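Local coordinates for protein copper-containing nitrite reductase (Thermus scotoductus, PDB 6HBE) that probably reduces nitrite to nitric oxide with electrons from cytochrome c, working as a copper-containing homotrimer in denitrification, at residues V393-Q398 and V425-I430. Sequence-based numbering, arbitrary orientation.
Sequences VVIDVQ and VYICSI. With CU (copper (II) ion), chain L.
Ile427 packs against Val393 on one face of an antiparallel strand pair that carries a classic beta bulge, in the cupredoxin domain of the plastocyanin/azurin family, and Ile395 reaches it from the bulge. Its CG1 lies between backbone N and carbonyl carbon (chi1 63°) and meets CG2 of Val393 at 3.6 Å, the two side chains crossing obliquely. Ile395 comes in at about a right angle, its CD1 3.9 Å from Ile427 CG2 and its CG2 close to Ile427 CG1 and CD1. Cutting Ile427 back to an alanine would probably cost Val393 CG2 and Ile395 CD1 their apolar contacts across the pair and open a gap beside them. Further along, Val425 and Asp396 pack CB to CB at 3.8 Å. Val425 O accepts hydrogen bonds from Ile395 N (2.9 Å) and, weakly, from Asp396 N, the two-to-one pairing of the classic bulge. On the opposite face Tyr426 points its ring away from the strand 393-398, to meet Phe358 edge-to-face; of its side chain, CB comes nearest the other strand, 3.5 Å from Val393 O. Reciprocal bonds join Val393 and Ile427, the Val393 N to Ile427 O one (2.8 Å) being nearly linear at the carbonyl. Directly after this pairing, Cys428 SG binds copper at 2.3 Å, alongside His390 and His431.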
loop_
_atom_site.group_PDB
_atom_site.type_symbol
_atom_site.label_atom_id
_atom_site.label_comp_id
_atom_site.label_asym_id
_atom_site.label_seq_id
_atom_site.Cartn_x
_atom_site.Cartn_y
_atom_site.Cartn_z
ATOM N N VAL C 393 10.066 -16.772 26.464
ATOM C CA VAL C 393 10.157 -17.615 27.700
ATOM C C VAL C 393 9.242 -18.851 27.557
ATOM O O VAL C 393 8.026 -18.728 27.337
ATOM C CB VAL C 393 9.794 -16.811 28.989
ATOM C CG1 VAL C 393 10.538 -15.485 29.052
ATOM C CG2 VAL C 393 8.300 -16.517 29.113
ATOM N N VAL C 394 9.813 -20.052 27.639
ATOM C CA VAL C 394 9.008 -21.267 27.520
ATOM C C VAL C 394 8.067 -21.401 28.727
ATOM O O VAL C 394 8.496 -21.202 29.882
ATOM C CB VAL C 394 9.883 -22.516 27.375
ATOM C CG1 VAL C 394 9.042 -23.792 27.418
ATOM C CG2 VAL C 394 10.648 -22.463 26.078
ATOM N N ILE C 395 6.799 -21.711 28.456
ATOM C CA ILE C 395 5.807 -21.952 29.517
ATOM C C ILE C 395 5.091 -23.319 29.440
ATOM O O ILE C 395 4.237 -23.602 30.284
ATOM C CB ILE C 395 4.768 -20.808 29.605
ATOM C CG1 ILE C 395 4.025 -20.613 28.274
ATOM C CG2 ILE C 395 5.460 -19.524 30.036
ATOM C CD1 ILE C 395 2.549 -20.313 28.433
ATOM N N ASP C 396 5.453 -24.156 28.458
ATOM C CA ASP C 396 4.925 -25.515 28.292
ATOM C C ASP C 396 6.099 -26.346 27.777
ATOM O O ASP C 396 6.530 -26.190 26.624
ATOM C CB ASP C 396 3.735 -25.542 27.312
ATOM C CG ASP C 396 3.078 -26.938 27.168
ATOM O OD1 ASP C 396 3.735 -27.982 27.360
ATOM O OD2 ASP C 396 1.884 -26.997 26.821
ATOM N N VAL C 397 6.605 -27.224 28.642
ATOM C CA VAL C 397 7.874 -27.902 28.444
ATOM C C VAL C 397 7.579 -29.346 28.056
ATOM O O VAL C 397 7.021 -30.090 28.875
ATOM C CB VAL C 397 8.711 -27.874 29.750
ATOM C CG1 VAL C 397 10.111 -28.443 29.528
ATOM C CG2 VAL C 397 8.789 -26.451 30.295
ATOM N N GLN C 398 7.910 -29.722 26.813
ATOM C CA GLN C 398 7.811 -31.125 26.348
ATOM C C GLN C 398 9.107 -31.536 25.650
ATOM O O GLN C 398 9.125 -32.084 24.554
ATOM C CB GLN C 398 6.568 -31.355 25.478
ATOM C CG GLN C 398 5.311 -31.578 26.309
ATOM C CD GLN C 398 4.021 -31.263 25.570
ATOM O OE1 GLN C 398 3.864 -30.175 25.010
ATOM N NE2 GLN C 398 3.068 -32.205 25.589
ATOM N N VAL C 425 6.095 -24.507 23.896
ATOM C CA VAL C 425 5.268 -23.328 23.675
ATOM C C VAL C 425 5.922 -22.215 24.469
ATOM O O VAL C 425 6.224 -22.415 25.650
ATOM C CB VAL C 425 3.808 -23.525 24.150
ATOM C CG1 VAL C 425 2.942 -22.321 23.792
ATOM C CG2 VAL C 425 3.228 -24.802 23.572
ATOM N N TYR C 426 6.156 -21.059 23.836
ATOM C CA TYR C 426 6.777 -19.913 24.501
ATOM C C TYR C 426 5.916 -18.659 24.354
ATOM O O TYR C 426 5.094 -18.558 23.432
ATOM C CB TYR C 426 8.223 -19.682 24.006
ATOM C CG TYR C 426 8.346 -19.327 22.530
ATOM C CD1 TYR C 426 8.376 -20.318 21.545
ATOM C CD2 TYR C 426 8.428 -17.996 22.116
ATOM C CE1 TYR C 426 8.472 -19.994 20.193
ATOM C CE2 TYR C 426 8.516 -17.667 20.753
ATOM C CZ TYR C 426 8.528 -18.651 19.794
ATOM O OH TYR C 426 8.640 -18.343 18.432
ATOM N N ILE C 427 6.084 -17.738 25.299
ATOM C CA ILE C 427 5.448 -16.415 25.268
ATOM C C ILE C 427 6.486 -15.328 25.423
ATOM O O ILE C 427 7.655 -15.597 25.706
ATOM C CB ILE C 427 4.335 -16.239 26.365
ATOM C CG1 ILE C 427 4.905 -16.326 27.793
ATOM C CG2 ILE C 427 3.230 -17.266 26.180
ATOM C CD1 ILE C 427 3.889 -16.079 28.891
ATOM N N CYS C 428 6.051 -14.082 25.268
ATOM C CA CYS C 428 6.805 -12.944 25.775
ATOM C C CYS C 428 6.331 -12.597 27.184
ATOM O O CYS C 428 5.124 -12.469 27.431
ATOM C CB CYS C 428 6.631 -11.757 24.844
ATOM S SG CYS C 428 7.396 -10.259 25.426
ATOM N N SER C 429 7.268 -12.418 28.120
ATOM C CA SER C 429 6.888 -12.132 29.515
ATOM C C SER C 429 6.358 -10.707 29.673
ATOM O O SER C 429 5.546 -10.451 30.560
ATOM C CB SER C 429 8.069 -12.393 30.485
ATOM O OG SER C 429 9.131 -11.484 30.295
ATOM N N ILE C 430 6.766 -9.812 28.768
ATOM C CA ILE C 430 6.313 -8.415 28.773
ATOM C C ILE C 430 4.862 -8.352 28.280
ATOM O O ILE C 430 4.023 -7.639 28.865
ATOM C CB ILE C 430 7.265 -7.520 27.928
ATOM C CG1 ILE C 430 8.709 -7.632 28.456
ATOM C CG2 ILE C 430 6.852 -6.038 27.948
ATOM C CD1 ILE C 430 9.779 -6.980 27.593
HETATM CU CU CU L . 6.691 -8.643 23.986
#